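Local structure of glutathione S-transferase family protein (Pseudomonas putida, 3LXZ) at residues M16-L21 / M198-A203; T136-G141 / A180-A185; L21-L26 / G75-L80. The protein probably catalyses the conjugation of reduced glutathione to a wide range of hydrophobic electrophiles. All blocks are in the same frame, centred on the assembly; numbering follows the deposited sequence.

Helix 12-23 links two of the contacts: its middle packs on the final helix in interaction 1, and its C-terminal end meets the loop 75-80 in interaction 3. The two contacts share Leu21, their centres are about 12 Å apart, and they touch directly, Arg200 NH1 to Leu22 CD2 at 3.8 Å and Ala20 CB to Leu79 CD1 at 4.0 Å. Both lie near residues that bind glutathione: the Lys18 side chain is about 9 Å from those of Ser11 and Thr63, and that of Leu79 about 10 Å from that of Thr63. Interaction 2, in the helical C-terminal domain, is centred about 24 Å from the centre of interaction 1 and about 26 Å from that of interaction 3.

Interaction 1. Residues M16-L21 / M198-A203; sequences MVKLAL and MPRILA
The guanidinium of Arg200, the flat group of this contact, is approached by the aliphatic end of Lys18: Lys18 CE lies 3.9 Å from Arg200 NH2, and the two side chains cross at about a right angle. Here the thioredoxin-like N-terminal domain of the glutathione S-transferase fold meets the last helix of the chain. The segments 16-21 and 198-203 of helices 12-23 and 198-218 run roughly antiparallel, their axes at 147° and 10.6 Å apart at closest approach. Lys18 is extended beyond CG, which carries its amino group across to the other helix. There Lys18 NZ stands 4.3 Å from Arg200 NE, because both cations gather round the same anions: each forms a salt bridge to Asp204 OD2, and Glu30 takes Arg200 NH2 on one carboxylate oxygen and Lys18 NZ on the other. The two carboxylates probably stabilise the charged forms of both basic groups and help to fix where their ends lie.

Beside this charged cluster the contact is apolar. Leu19 presents both methyls to helix 198-218: Leu19 CD1 meets Ile201 CD1 at 3.7 Å, while Leu19 CD2 reaches the methyl CE of Met198, present as selenomethionine, also at 3.7 Å. Bends at chi2 (64°) and chi3 (53°) bring Met198 CE to Leu19. Asn195 and His197, from the loop just before helix 198-218, also touch Leu19. No direct hydrogen bond joins the segments. A single water supplies the polar link instead, accepting from Lys18 NZ at 2.9 Å and donating to Ile201 O, again at 2.9 Å.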
loop_
_atom_site.group_PDB
_atom_site.type_symbol
_atom_site.label_atom_id
_atom_site.label_comp_id
_atom_site.label_asym_id
_atom_site.label_seq_id
_atom_site.Cartn_x
_atom_site.Cartn_y
_atom_site.Cartn_z
HETATM N N MSE A 16 14.061 -6.735 -2.208
HETATM C CA MSE A 16 12.942 -7.290 -2.969
HETATM C C MSE A 16 13.058 -6.978 -4.455
HETATM O O MSE A 16 12.928 -7.882 -5.270
HETATM C CB MSE A 16 11.610 -6.769 -2.398
HETATM C CG MSE A 16 11.237 -7.236 -0.973
HETATM SE SE MSE A 16 9.696 -6.110 -0.469
HETATM C CE MSE A 16 9.920 -5.987 1.501
ATOM N N VAL A 17 13.319 -5.720 -4.816
ATOM C CA VAL A 17 13.523 -5.410 -6.226
ATOM C C VAL A 17 14.771 -6.101 -6.767
ATOM O O VAL A 17 14.730 -6.664 -7.868
ATOM C CB VAL A 17 13.544 -3.917 -6.475
ATOM C CG1 VAL A 17 13.735 -3.639 -7.988
ATOM C CG2 VAL A 17 12.152 -3.347 -6.018
ATOM N N LYS A 18 15.856 -6.046 -6.001
ATOM C CA LYS A 18 17.119 -6.668 -6.403
ATOM C C LYS A 18 16.944 -8.156 -6.710
ATOM O O LYS A 18 17.417 -8.637 -7.777
ATOM C CB LYS A 18 18.170 -6.415 -5.334
ATOM C CG LYS A 18 19.558 -7.010 -5.582
ATOM C CD LYS A 18 20.558 -6.320 -4.627
ATOM C CE LYS A 18 21.976 -6.896 -4.716
ATOM N NZ LYS A 18 22.829 -6.245 -3.673
ATOM N N LEU A 19 16.228 -8.885 -5.838
ATOM C CA LEU A 19 15.972 -10.297 -6.124
ATOM C C LEU A 19 15.178 -10.496 -7.411
ATOM O O LEU A 19 15.462 -11.425 -8.168
ATOM C CB LEU A 19 15.291 -10.996 -4.954
ATOM C CG LEU A 19 15.113 -12.517 -5.029
ATOM C CD1 LEU A 19 16.449 -13.224 -5.353
ATOM C CD2 LEU A 19 14.549 -12.986 -3.692
ATOM N N ALA A 20 14.182 -9.622 -7.664
ATOM C CA ALA A 20 13.334 -9.756 -8.857
ATOM C C ALA A 20 14.220 -9.608 -10.097
ATOM O O ALA A 20 14.112 -10.402 -11.030
ATOM C CB ALA A 20 12.224 -8.674 -8.868
ATOM N N LEU A 21 15.098 -8.598 -10.080
ATOM C CA LEU A 21 15.989 -8.322 -11.214
ATOM C C LEU A 21 16.938 -9.506 -11.424
ATOM O O LEU A 21 17.180 -9.903 -12.559
ATOM C CB LEU A 21 16.778 -7.022 -11.005
ATOM C CG LEU A 21 15.938 -5.728 -11.027
ATOM C CD1 LEU A 21 16.706 -4.547 -10.487
ATOM C CD2 LEU A 21 15.455 -5.442 -12.424
HETATM N N MSE A 198 20.272 -15.620 -3.279
HETATM C CA MSE A 198 20.259 -15.166 -1.906
HETATM C C MSE A 198 21.676 -14.962 -1.346
HETATM O O MSE A 198 21.907 -13.959 -0.658
HETATM C CB MSE A 198 19.393 -16.080 -1.020
HETATM C CG MSE A 198 19.055 -15.531 0.315
HETATM SE SE MSE A 198 17.938 -13.893 0.183
HETATM C CE MSE A 198 16.553 -14.561 -0.947
ATOM N N PRO A 199 22.635 -15.888 -1.638
ATOM C CA PRO A 199 23.975 -15.609 -1.091
ATOM C C PRO A 199 24.522 -14.209 -1.463
ATOM O O PRO A 199 25.056 -13.517 -0.591
ATOM C CB PRO A 199 24.845 -16.747 -1.677
ATOM C CG PRO A 199 23.861 -17.911 -1.831
ATOM C CD PRO A 199 22.531 -17.251 -2.202
ATOM N N ARG A 200 24.365 -13.799 -2.723
ATOM C CA ARG A 200 24.770 -12.473 -3.187
ATOM C C ARG A 200 24.029 -11.327 -2.461
ATOM O O ARG A 200 24.641 -10.349 -2.046
ATOM C CB ARG A 200 24.577 -12.375 -4.696
ATOM C CG ARG A 200 24.265 -10.988 -5.236
ATOM C CD ARG A 200 25.491 -10.279 -5.773
ATOM N NE ARG A 200 25.174 -8.889 -6.132
ATOM C CZ ARG A 200 24.875 -8.456 -7.363
ATOM N NH1 ARG A 200 24.851 -9.291 -8.407
ATOM N NH2 ARG A 200 24.599 -7.164 -7.551
ATOM N N ILE A 201 22.724 -11.477 -2.270
ATOM C CA ILE A 201 21.966 -10.481 -1.527
ATOM C C ILE A 201 22.449 -10.338 -0.098
ATOM O O ILE A 201 22.640 -9.228 0.398
ATOM C CB ILE A 201 20.458 -10.760 -1.604
ATOM C CG1 ILE A 201 19.977 -10.315 -2.974
ATOM C CG2 ILE A 201 19.732 -9.960 -0.536
ATOM C CD1 ILE A 201 18.720 -11.028 -3.444
ATOM N N LEU A 202 22.671 -11.459 0.571
ATOM C CA LEU A 202 23.079 -11.402 1.944
ATOM C C LEU A 202 24.532 -10.944 2.126
ATOM O O LEU A 202 24.860 -10.287 3.114
ATOM C CB LEU A 202 22.824 -12.732 2.652
ATOM C CG LEU A 202 21.363 -13.201 2.655
ATOM C CD1 LEU A 202 21.306 -14.546 3.344
ATOM C CD2 LEU A 202 20.468 -12.166 3.373
ATOM N N ALA A 203 25.384 -11.283 1.160
ATOM C CA ALA A 203 26.793 -10.867 1.160
ATOM C C ALA A 203 26.888 -9.342 0.979
ATOM O O ALA A 203 27.629 -8.661 1.721
ATOM C CB ALA A 203 27.592 -11.610 0.042
HETATM O O HOH W 1 21.645 -7.061 -1.177
#

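Interaction 2. Residues T136-G141 / A180-A185; sequences TLKRNG and ADFPQA
Lys138 and Phe182 slide past each other in opposite directions, the lysine chain running over one face of the ring. Its amino group ends above that face, displaced towards the rim. Lys138 NZ is 3.8 Å from the Phe182 ring centroid and 28° off the normal, a cation-pi contact in which it comes closest to Phe182 CD1, at 3.4 Å. Bends at chi3 and chi4 fold the end of Lys138 down onto the ring, while its near end is already in touch, Lys138 CB lying 3.7 Å from Phe182 CZ. From this position Lys138 NZ also gives a weak hydrogen bond to Asp181 O, 3.5 Å away.

The other face of the Phe182 ring is occupied by Ala185 CB, 3.4 Å above the plane and over its centre, and Gln184 OE1 lies at the edge in the ring plane. The ring is therefore held between the Lys138 amino group of helix 120-140 and the Ala185 methyl of helix 183-193. Leu137 meets it at about a right angle, Leu137 CD2 to Phe182 CE2 at 4.1 Å; Leu137 also packs on Ile97, Ile101 and Phe159. Phe143 adds a second aromatic ring, inclined at about 70° to that of Phe182.

Elsewhere on helix 120-140, Thr136 and Arg139 hydrogen-bond to Pro46 O of the second subunit. Phe182 sits at the N-cap position of helix 183-193. A cation-pi contact thus joins the C-terminal end of helix 120-140 to the start of helix 183-193, within the all-helical C-terminal domain of the glutathione S-transferase fold.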
loop_
_atom_site.group_PDB
_atom_site.type_symbol
_atom_site.label_atom_id
_atom_site.label_comp_id
_atom_site.label_asym_id
_atom_site.label_seq_id
_atom_site.Cartn_x
_atom_site.Cartn_y
_atom_site.Cartn_z
ATOM N N THR A 136 -4.243 -12.942 8.704
ATOM C CA THR A 136 -4.634 -12.665 7.305
ATOM C C THR A 136 -3.832 -13.475 6.299
ATOM O O THR A 136 -4.370 -14.069 5.357
ATOM C CB THR A 136 -4.519 -11.173 7.011
ATOM O OG1 THR A 136 -5.461 -10.448 7.808
ATOM C CG2 THR A 136 -4.729 -10.841 5.502
ATOM N N LEU A 137 -2.523 -13.511 6.500
ATOM C CA LEU A 137 -1.648 -14.275 5.606
ATOM C C LEU A 137 -1.951 -15.778 5.647
ATOM O O LEU A 137 -1.943 -16.466 4.601
ATOM C CB LEU A 137 -0.163 -13.972 5.922
ATOM C CG LEU A 137 0.887 -14.630 5.027
ATOM C CD1 LEU A 137 0.654 -14.307 3.552
ATOM C CD2 LEU A 137 2.328 -14.274 5.477
ATOM N N LYS A 138 -2.253 -16.283 6.831
ATOM C CA LYS A 138 -2.537 -17.706 6.982
ATOM C C LYS A 138 -3.842 -18.077 6.302
ATOM O O LYS A 138 -3.938 -19.128 5.660
ATOM C CB LYS A 138 -2.617 -18.104 8.457
ATOM C CG LYS A 138 -2.797 -19.633 8.642
ATOM C CD LYS A 138 -3.325 -19.944 10.042
ATOM C CE LYS A 138 -2.333 -19.434 11.016
ATOM N NZ LYS A 138 -1.029 -20.111 10.794
ATOM N N ARG A 139 -4.833 -17.190 6.446
ATOM C CA ARG A 139 -6.162 -17.394 5.895
ATOM C C ARG A 139 -6.176 -17.270 4.376
ATOM O O ARG A 139 -6.854 -18.048 3.688
ATOM C CB ARG A 139 -7.087 -16.387 6.589
ATOM C CG ARG A 139 -8.444 -16.076 6.061
ATOM C CD ARG A 139 -9.046 -14.957 6.919
ATOM N NE ARG A 139 -8.972 -15.241 8.359
ATOM C CZ ARG A 139 -8.417 -14.467 9.311
ATOM N NH1 ARG A 139 -7.855 -13.296 9.051
ATOM N NH2 ARG A 139 -8.432 -14.880 10.579
ATOM N N ASN A 140 -5.434 -16.301 3.852
ATOM C CA ASN A 140 -5.507 -15.962 2.425
ATOM C C ASN A 140 -4.434 -16.590 1.563
ATOM O O ASN A 140 -4.648 -16.785 0.362
ATOM C CB ASN A 140 -5.519 -14.427 2.250
ATOM C CG ASN A 140 -6.064 -13.995 0.912
ATOM O OD1 ASN A 140 -7.020 -14.562 0.416
ATOM N ND2 ASN A 140 -5.478 -12.976 0.332
ATOM N N GLY A 141 -3.290 -16.920 2.169
ATOM C CA GLY A 141 -2.144 -17.491 1.445
ATOM C C GLY A 141 -2.394 -18.936 1.079
ATOM O O GLY A 141 -3.084 -19.649 1.798
ATOM N N ALA A 180 6.485 -19.881 14.866
ATOM C CA ALA A 180 6.403 -21.136 15.636
ATOM C C ALA A 180 5.102 -21.914 15.419
ATOM O O ALA A 180 5.115 -23.142 15.485
ATOM C CB ALA A 180 6.625 -20.882 17.135
ATOM N N ASP A 181 4.005 -21.187 15.181
ATOM C CA ASP A 181 2.689 -21.777 14.916
ATOM C C ASP A 181 2.163 -21.567 13.485
ATOM O O ASP A 181 0.951 -21.628 13.244
ATOM C CB ASP A 181 1.663 -21.287 15.942
ATOM C CG ASP A 181 1.349 -22.339 16.988
ATOM O OD1 ASP A 181 2.300 -22.966 17.508
ATOM O OD2 ASP A 181 0.144 -22.554 17.267
ATOM N N PHE A 182 3.081 -21.345 12.545
ATOM C CA PHE A 182 2.723 -21.054 11.144
ATOM C C PHE A 182 3.671 -21.861 10.275
ATOM O O PHE A 182 4.543 -21.285 9.618
ATOM C CB PHE A 182 2.942 -19.549 10.868
ATOM C CG PHE A 182 2.219 -19.017 9.648
ATOM C CD1 PHE A 182 1.663 -19.883 8.698
ATOM C CD2 PHE A 182 2.115 -17.625 9.440
ATOM C CE1 PHE A 182 0.979 -19.391 7.601
ATOM C CE2 PHE A 182 1.456 -17.115 8.316
ATOM C CZ PHE A 182 0.891 -17.994 7.390
ATOM N N PRO A 183 3.533 -23.209 10.283
ATOM C CA PRO A 183 4.535 -24.021 9.608
ATOM C C PRO A 183 4.622 -23.823 8.105
ATOM O O PRO A 183 5.711 -24.018 7.547
ATOM C CB PRO A 183 4.087 -25.457 9.907
ATOM C CG PRO A 183 2.662 -25.344 10.354
ATOM C CD PRO A 183 2.615 -24.047 11.082
ATOM N N GLN A 184 3.488 -23.490 7.471
ATOM C CA GLN A 184 3.452 -23.138 6.037
ATOM C C GLN A 184 4.487 -22.044 5.743
ATOM O O GLN A 184 5.247 -22.120 4.761
ATOM C CB GLN A 184 2.069 -22.550 5.635
ATOM C CG GLN A 184 0.885 -23.476 5.724
ATOM C CD GLN A 184 0.320 -23.657 7.141
ATOM O OE1 GLN A 184 0.793 -23.065 8.118
ATOM N NE2 GLN A 184 -0.714 -24.504 7.248
ATOM N N ALA A 185 4.485 -21.024 6.597
ATOM C CA ALA A 185 5.304 -19.842 6.401
ATOM C C ALA A 185 6.745 -20.186 6.768
ATOM O O ALA A 185 7.683 -19.779 6.103
ATOM C CB ALA A 185 4.772 -18.678 7.253
#

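Interaction 3. Residues L21-L26 / G75-L80; sequences LLEKGL and GGKALL
Lys24 makes the tight part of this contact, lying buried against the backbone of 75-80. Bends at chi3 (95°) and chi4 bring Lys24 NZ within 2.7 Å of Lys77 O, where it donates from 39° above the carbonyl plane. Glu71 gives the same NZ a salt bridge. Lys24 CE also comes to 3.3 Å from Gly75 O, a buried oxygen with no polar partner in the model, and Leu26 CD2 covers that oxygen at 3.6 Å. Leu79 packs on the carbon chains of Lys24 and Glu23, Leu79 CD2 lying 4.1 Å from Glu23 CG.

The solvent side is polar and more exposed. Lys77, extended beyond CG, brings NZ to Glu23 OE2 in a 2.7 Å salt bridge, on the anti side and 33° out of the carboxylate plane, while Asn195 holds the other carboxylate oxygen. A water spans the backbones, donating to Glu23 O at 3.0 Å and accepting from Lys77 N. Gly76 CA makes a CA-H...O contact with Lys24 O.

Helix 12-23 closes here in a Schellman motif at Gly25. Around it, Ile70 of helix 63-73 touches Lys24 and Leu26, Phe28 of strand 28-32 packs on Leu21 and Leu22, and the loop leads on to helix 84-106.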
loop_
_atom_site.group_PDB
_atom_site.type_symbol
_atom_site.label_atom_id
_atom_site.label_comp_id
_atom_site.label_asym_id
_atom_site.label_seq_id
_atom_site.Cartn_x
_atom_site.Cartn_y
_atom_site.Cartn_z
ATOM N N LEU A 21 15.098 -8.598 -10.080
ATOM C CA LEU A 21 15.989 -8.322 -11.214
ATOM C C LEU A 21 16.938 -9.506 -11.424
ATOM O O LEU A 21 17.180 -9.903 -12.559
ATOM C CB LEU A 21 16.778 -7.022 -11.005
ATOM C CG LEU A 21 15.938 -5.728 -11.027
ATOM C CD1 LEU A 21 16.706 -4.547 -10.487
ATOM C CD2 LEU A 21 15.455 -5.442 -12.424
ATOM N N LEU A 22 17.475 -10.049 -10.332
ATOM C CA LEU A 22 18.417 -11.194 -10.421
ATOM C C LEU A 22 17.697 -12.468 -10.906
ATOM O O LEU A 22 18.231 -13.210 -11.745
ATOM C CB LEU A 22 19.096 -11.410 -9.064
ATOM C CG LEU A 22 20.227 -10.462 -8.671
ATOM C CD1 LEU A 22 20.504 -10.561 -7.193
ATOM C CD2 LEU A 22 21.518 -10.716 -9.492
ATOM N N GLU A 23 16.474 -12.688 -10.411
ATOM C CA GLU A 23 15.701 -13.869 -10.743
ATOM C C GLU A 23 15.382 -13.837 -12.233
ATOM O O GLU A 23 15.429 -14.866 -12.937
ATOM C CB GLU A 23 14.425 -13.926 -9.890
ATOM C CG GLU A 23 13.613 -15.231 -10.015
ATOM C CD GLU A 23 14.357 -16.496 -9.528
ATOM O OE1 GLU A 23 15.085 -16.440 -8.524
ATOM O OE2 GLU A 23 14.191 -17.557 -10.162
ATOM N N LYS A 24 15.130 -12.630 -12.731
ATOM C CA LYS A 24 14.801 -12.409 -14.123
ATOM C C LYS A 24 16.034 -12.316 -15.063
ATOM O O LYS A 24 15.867 -12.155 -16.269
ATOM C CB LYS A 24 13.909 -11.155 -14.245
ATOM C CG LYS A 24 12.486 -11.372 -13.754
ATOM C CD LYS A 24 11.640 -10.081 -13.836
ATOM C CE LYS A 24 10.854 -10.034 -15.119
ATOM N NZ LYS A 24 9.703 -10.987 -15.069
ATOM N N GLY A 25 17.245 -12.400 -14.498
ATOM C CA GLY A 25 18.517 -12.333 -15.253
ATOM C C GLY A 25 18.687 -11.002 -15.956
ATOM O O GLY A 25 19.303 -10.935 -17.016
ATOM N N LEU A 26 18.143 -9.936 -15.359
ATOM C CA LEU A 26 18.219 -8.585 -15.939
ATOM C C LEU A 26 19.475 -7.817 -15.540
ATOM O O LEU A 26 19.963 -7.928 -14.405
ATOM C CB LEU A 26 16.965 -7.773 -15.568
ATOM C CG LEU A 26 15.650 -8.388 -16.039
ATOM C CD1 LEU A 26 14.445 -7.685 -15.399
ATOM C CD2 LEU A 26 15.567 -8.325 -17.570
ATOM N N GLY A 75 12.028 -8.518 -19.998
ATOM C CA GLY A 75 12.159 -9.971 -20.276
ATOM C C GLY A 75 12.497 -10.821 -19.065
ATOM O O GLY A 75 12.575 -10.315 -17.940
ATOM N N GLY A 76 12.694 -12.122 -19.283
ATOM C CA GLY A 76 13.058 -13.011 -18.188
ATOM C C GLY A 76 11.859 -13.676 -17.539
ATOM O O GLY A 76 10.714 -13.353 -17.840
ATOM N N LYS A 77 12.151 -14.638 -16.666
ATOM C CA LYS A 77 11.171 -15.455 -15.972
ATOM C C LYS A 77 9.961 -14.634 -15.500
ATOM O O LYS A 77 10.136 -13.642 -14.804
ATOM C CB LYS A 77 11.900 -16.050 -14.773
ATOM C CG LYS A 77 11.051 -16.801 -13.771
ATOM C CD LYS A 77 11.923 -17.745 -13.007
ATOM C CE LYS A 77 11.274 -18.128 -11.691
ATOM N NZ LYS A 77 12.132 -19.117 -10.982
ATOM N N ALA A 78 8.747 -15.039 -15.874
ATOM C CA ALA A 78 7.530 -14.403 -15.332
ATOM C C ALA A 78 7.412 -14.632 -13.810
ATOM O O ALA A 78 7.691 -15.739 -13.298
ATOM C CB ALA A 78 6.293 -14.919 -16.043
ATOM N N LEU A 79 7.047 -13.570 -13.096
ATOM C CA LEU A 79 6.840 -13.628 -11.631
ATOM C C LEU A 79 5.367 -13.395 -11.266
ATOM O O LEU A 79 5.025 -13.001 -10.120
ATOM C CB LEU A 79 7.764 -12.659 -10.877
ATOM C CG LEU A 79 9.283 -12.826 -11.083
ATOM C CD1 LEU A 79 10.058 -11.759 -10.305
ATOM C CD2 LEU A 79 9.709 -14.209 -10.674
ATOM N N LEU A 80 4.504 -13.661 -12.252
ATOM C CA LEU A 80 3.054 -13.598 -12.119
ATOM C C LEU A 80 2.451 -14.738 -12.894
ATOM O O LEU A 80 3.036 -15.142 -13.928
ATOM C CB LEU A 80 2.491 -12.308 -12.729
ATOM C CG LEU A 80 2.805 -11.043 -11.969
ATOM C CD1 LEU A 80 2.304 -9.859 -12.779
ATOM C CD2 LEU A 80 2.140 -11.154 -10.596
HETATM O O HOH W 2 15.101 -15.592 -15.877
#